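PDB 3FCP: L-Ala-D/L-Glu epimerase, a muconate lactonizing enzyme from Klebsiella pneumoniae subsp. pneumoniae MGH 78578, which belongs to the enolase superfamily, joining an N-terminal domain to a TIM-barrel-like C-terminal domain, and holds a magnesium ion. Local coordinates for residues Thr178-Arg181 and His182-Ala185; Val308-Val311 and Ala312-Ala316. All coordinates share one frame; numbering follows the deposited sequence.

Contact 1 of 2, residues Thr178-Arg181 and His182-Ala185; sequences TDLR and HTRA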
loop_
_atom_site.group_PDB
_atom_site.type_symbol
_atom_site.label_atom_id
_atom_site.label_comp_id
_atom_site.label_asym_id
_atom_site.label_seq_id
_atom_site.Cartn_x
_atom_site.Cartn_y
_atom_site.Cartn_z
ATOM N N THR A 178 9.453 -0.224 -36.817
ATOM C CA THR A 178 9.013 -1.038 -37.938
ATOM C C THR A 178 7.729 -1.795 -37.605
ATOM O O THR A 178 6.789 -1.793 -38.402
ATOM C CB THR A 178 10.114 -2.028 -38.395
ATOM O OG1 THR A 178 10.309 -3.038 -37.400
ATOM C CG2 THR A 178 11.420 -1.296 -38.607
ATOM N N ASP A 179 7.672 -2.431 -36.435
ATOM C CA ASP A 179 6.466 -3.162 -36.053
ATOM C C ASP A 179 5.254 -2.243 -35.929
ATOM O O ASP A 179 4.138 -2.645 -36.258
ATOM C CB ASP A 179 6.658 -3.925 -34.732
ATOM C CG ASP A 179 7.319 -5.285 -34.926
ATOM O OD1 ASP A 179 7.119 -5.901 -35.995
ATOM O OD2 ASP A 179 8.024 -5.749 -34.006
ATOM N N LEU A 180 5.464 -1.017 -35.456
ATOM C CA LEU A 180 4.354 -0.080 -35.304
ATOM C C LEU A 180 3.838 0.407 -36.656
ATOM O O LEU A 180 2.639 0.621 -36.828
ATOM C CB LEU A 180 4.765 1.126 -34.440
ATOM C CG LEU A 180 5.024 0.861 -32.952
ATOM C CD1 LEU A 180 5.409 2.157 -32.251
ATOM C CD2 LEU A 180 3.779 0.270 -32.318
ATOM N N ARG A 181 4.743 0.591 -37.612
ATOM C CA ARG A 181 4.344 1.039 -38.948
ATOM C C ARG A 181 3.601 -0.103 -39.628
ATOM O O ARG A 181 2.643 0.114 -40.372
ATOM C CB ARG A 181 5.577 1.437 -39.765
ATOM C CG ARG A 181 6.263 2.689 -39.240
ATOM C CD ARG A 181 7.597 2.961 -39.918
ATOM N NE ARG A 181 7.487 3.084 -41.369
ATOM C CZ ARG A 181 7.533 2.061 -42.216
ATOM N NH1 ARG A 181 7.691 0.824 -41.761
ATOM N NH2 ARG A 181 7.424 2.272 -43.522
ATOM N N HIS A 182 4.056 -1.322 -39.358
ATOM C CA HIS A 182 3.432 -2.524 -39.904
ATOM C C HIS A 182 1.992 -2.608 -39.401
ATOM O O HIS A 182 1.055 -2.746 -40.186
ATOM C CB HIS A 182 4.217 -3.761 -39.453
ATOM C CG HIS A 182 3.503 -5.058 -39.680
ATOM N ND1 HIS A 182 3.298 -5.589 -40.935
ATOM C CD2 HIS A 182 2.964 -5.943 -38.805
ATOM C CE1 HIS A 182 2.667 -6.745 -40.825
ATOM N NE2 HIS A 182 2.451 -6.983 -39.543
ATOM N N THR A 183 1.818 -2.509 -38.087
ATOM C CA THR A 183 0.487 -2.596 -37.503
ATOM C C THR A 183 -0.404 -1.430 -37.925
ATOM O O THR A 183 -1.579 -1.627 -38.229
ATOM C CB THR A 183 0.556 -2.697 -35.947
ATOM O OG1 THR A 183 -0.767 -2.597 -35.397
ATOM C CG2 THR A 183 1.413 -1.598 -35.374
ATOM N N ARG A 184 0.148 -0.222 -37.963
ATOM C CA ARG A 184 -0.640 0.941 -38.367
ATOM C C ARG A 184 -1.200 0.743 -39.779
ATOM O O ARG A 184 -2.362 1.055 -40.043
ATOM C CB ARG A 184 0.210 2.212 -38.327
ATOM C CG ARG A 184 -0.584 3.486 -38.604
ATOM C CD ARG A 184 0.312 4.715 -38.607
ATOM N NE ARG A 184 0.977 4.913 -37.321
ATOM C CZ ARG A 184 0.349 5.244 -36.195
ATOM N NH1 ARG A 184 1.039 5.402 -35.070
ATOM N NH2 ARG A 184 -0.967 5.425 -36.191
ATOM N N ALA A 185 -0.370 0.216 -40.678
ATOM C CA ALA A 185 -0.787 -0.028 -42.059
ATOM C C ALA A 185 -1.970 -0.989 -42.113
ATOM O O ALA A 185 -2.941 -0.764 -42.845
ATOM C CB ALA A 185 0.381 -0.593 -42.866
#

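Contact 2 of 2, residues Val308-Val311 and Ala312-Ala316; sequences VGTV and ASLHA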
loop_
_atom_site.group_PDB
_atom_site.type_symbol
_atom_site.label_atom_id
_atom_site.label_comp_id
_atom_site.label_asym_id
_atom_site.label_seq_id
_atom_site.Cartn_x
_atom_site.Cartn_y
_atom_site.Cartn_z
ATOM N N VAL A 308 -7.889 -32.683 -32.722
ATOM C CA VAL A 308 -8.204 -33.242 -31.405
ATOM C C VAL A 308 -8.082 -32.207 -30.283
ATOM O O VAL A 308 -9.045 -31.957 -29.554
ATOM C CB VAL A 308 -7.304 -34.455 -31.077
ATOM C CG1 VAL A 308 -7.593 -34.945 -29.660
ATOM C CG2 VAL A 308 -7.565 -35.595 -32.087
ATOM N N GLY A 309 -6.899 -31.608 -30.157
ATOM C CA GLY A 309 -6.670 -30.611 -29.124
ATOM C C GLY A 309 -7.530 -29.371 -29.302
ATOM O O GLY A 309 -7.935 -28.728 -28.329
ATOM N N THR A 310 -7.806 -29.025 -30.554
ATOM C CA THR A 310 -8.628 -27.866 -30.844
ATOM C C THR A 310 -10.067 -28.088 -30.408
ATOM O O THR A 310 -10.639 -27.236 -29.733
ATOM C CB THR A 310 -8.576 -27.516 -32.342
ATOM O OG1 THR A 310 -7.268 -27.024 -32.660
ATOM C CG2 THR A 310 -9.611 -26.455 -32.692
ATOM N N VAL A 311 -10.656 -29.231 -30.758
ATOM C CA VAL A 311 -12.047 -29.471 -30.365
ATOM C C VAL A 311 -12.144 -29.639 -28.843
ATOM O O VAL A 311 -13.125 -29.226 -28.226
ATOM C CB VAL A 311 -12.665 -30.718 -31.087
ATOM C CG1 VAL A 311 -12.123 -32.010 -30.499
ATOM C CG2 VAL A 311 -14.183 -30.679 -30.967
ATOM N N ALA A 312 -11.115 -30.232 -28.243
ATOM C CA ALA A 312 -11.090 -30.412 -26.792
ATOM C C ALA A 312 -11.214 -29.024 -26.159
ATOM O O ALA A 312 -11.989 -28.823 -25.218
ATOM C CB ALA A 312 -9.784 -31.069 -26.366
ATOM N N SER A 313 -10.454 -28.064 -26.688
ATOM C CA SER A 313 -10.494 -26.694 -26.185
ATOM C C SER A 313 -11.866 -26.078 -26.424
ATOM O O SER A 313 -12.417 -25.427 -25.541
ATOM C CB SER A 313 -9.444 -25.825 -26.877
ATOM O OG SER A 313 -8.159 -26.395 -26.772
ATOM N N LEU A 314 -12.413 -26.274 -27.623
ATOM C CA LEU A 314 -13.724 -25.712 -27.953
ATOM C C LEU A 314 -14.839 -26.204 -27.026
ATOM O O LEU A 314 -15.737 -25.446 -26.689
ATOM C CB LEU A 314 -14.121 -26.012 -29.409
ATOM C CG LEU A 314 -13.673 -25.182 -30.629
ATOM C CD1 LEU A 314 -13.749 -23.682 -30.342
ATOM C CD2 LEU A 314 -12.291 -25.561 -31.016
ATOM N N HIS A 315 -14.795 -27.465 -26.613
ATOM C CA HIS A 315 -15.834 -27.969 -25.716
ATOM C C HIS A 315 -15.833 -27.163 -24.415
ATOM O O HIS A 315 -16.894 -26.863 -23.866
ATOM C CB HIS A 315 -15.622 -29.453 -25.425
ATOM C CG HIS A 315 -16.193 -30.357 -26.475
ATOM N ND1 HIS A 315 -17.550 -30.541 -26.641
ATOM C CD2 HIS A 315 -15.594 -31.105 -27.430
ATOM C CE1 HIS A 315 -17.761 -31.364 -27.651
ATOM N NE2 HIS A 315 -16.591 -31.722 -28.148
ATOM N N ALA A 316 -14.638 -26.818 -23.937
ATOM C CA ALA A 316 -14.487 -26.024 -22.721
ATOM C C ALA A 316 -14.919 -24.576 -22.977
ATOM O O ALA A 316 -15.676 -23.996 -22.194
ATOM C CB ALA A 316 -13.031 -26.065 -22.240
#

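Contact 1 of 2, residues Thr178-Arg181 and His182-Ala185
Thr183 lies over the carbonyl groups of the preceding turn. Thr183 CG2 comes within 2.9 Å of Leu180 O and 3.1 Å of Asp179 O, a tight fit. With OG1 anti to the backbone N (chi1 172°), the methyl is left between N and the carbonyl carbon and is held against these oxygens. On the same helix, His182 N donates to Thr178 O at 2.9 Å, and Thr183 N to Asp179 O at 3.0 Å. Arg184 N bonds Leu180 O, and Ala185 N bonds Arg181 O, so all four carbonyls of 178-181 are used by i+4 amides. This is helix 176-189 of the beta-alpha-beta unit that runs from strand 166-170 to strand 195-199. Asp179 is buried, and its OD2 accepts from Gly172 N in the loop before the helix. His182 ND1 hydrogen-bonds Thr148 OG1 of helix 148-158. Leu180 and Thr183 pack on Leu216 of helix 206-218. At the margin of that face, Arg184 CB lies 3.3 Å from Leu180 O; its side chain touches Met219, and NH1 has a long, weak ion pair with Glu215. The solvent side is looser. Arg181 is exposed and points away from 182-185; of its side-chain atoms CB alone comes close, to the adjacent His182 N.

Contact 2 of 2, residues Val308-Val311 and Ala312-Ala316
Ser313 bonds to Gly309 twice on helix 307-317, which follows strand 297-300 in the enolase C-terminal domain-like part of the chain. Ser313 N donates to Gly309 O at 3.1 Å, and Ser313 OG donates to the same oxygen at 2.8 Å. The two donors arrive from opposite faces of the carbonyl plane. The hydroxyl gets there because OG sits beside the backbone N (chi1 -54°), which turns it back along the helix. Two further i+4 bonds are Ala312 N to Val308 O at 3.0 Å and His315 N to Val311 O at 2.9 Å. Outside the segments, His315 NE2 is hydrogen-bonded to Leu358 O, and Thr310 OG1 to Gly306 O. Side-chain packing is the second kind. Val311 and His315 lie alongside each other and point the same way, with Val311 CG2 3.8 Å from His315 CD2. Thr310 and Leu314 are also side by side, but Leu314 CD2 is too close to Thr310 O in the model, so both positions are doubtful. Apart from these, His315 CD2 lies 3.2 Å from Val311 O. All the touching residues are buried. Ala312 and Ser313 face Ile275 of helix 275-278, His315 rests on helix 125-128, and Val308 meets strand 47-53, whose Glu51 also accepts from Gly309 N.

Neither contact closes a long loop; each spans successive turns of one helix. From the N terminus, contact 1 comes first, on helix 176-189, between the barrel strands 166-170 and 195-199. The chain then supplies the magnesium ligands Asn201, Asp250 and Glu251 before reaching contact 2 on helix 307-317, after strand 297-300. The contacts are in series, neither nested nor crossed. The centres of contact 1 and contact 2 are about 33 Å apart, and the nearest atoms of contact 1 and contact 2 about 23 Å, so they do not touch. Contact 1 lies toward the outside of the chain, among helices 148-158 and 206-218. Contact 2 lies near its centre, where the helix meets strand 47-53 of the N-terminal domain.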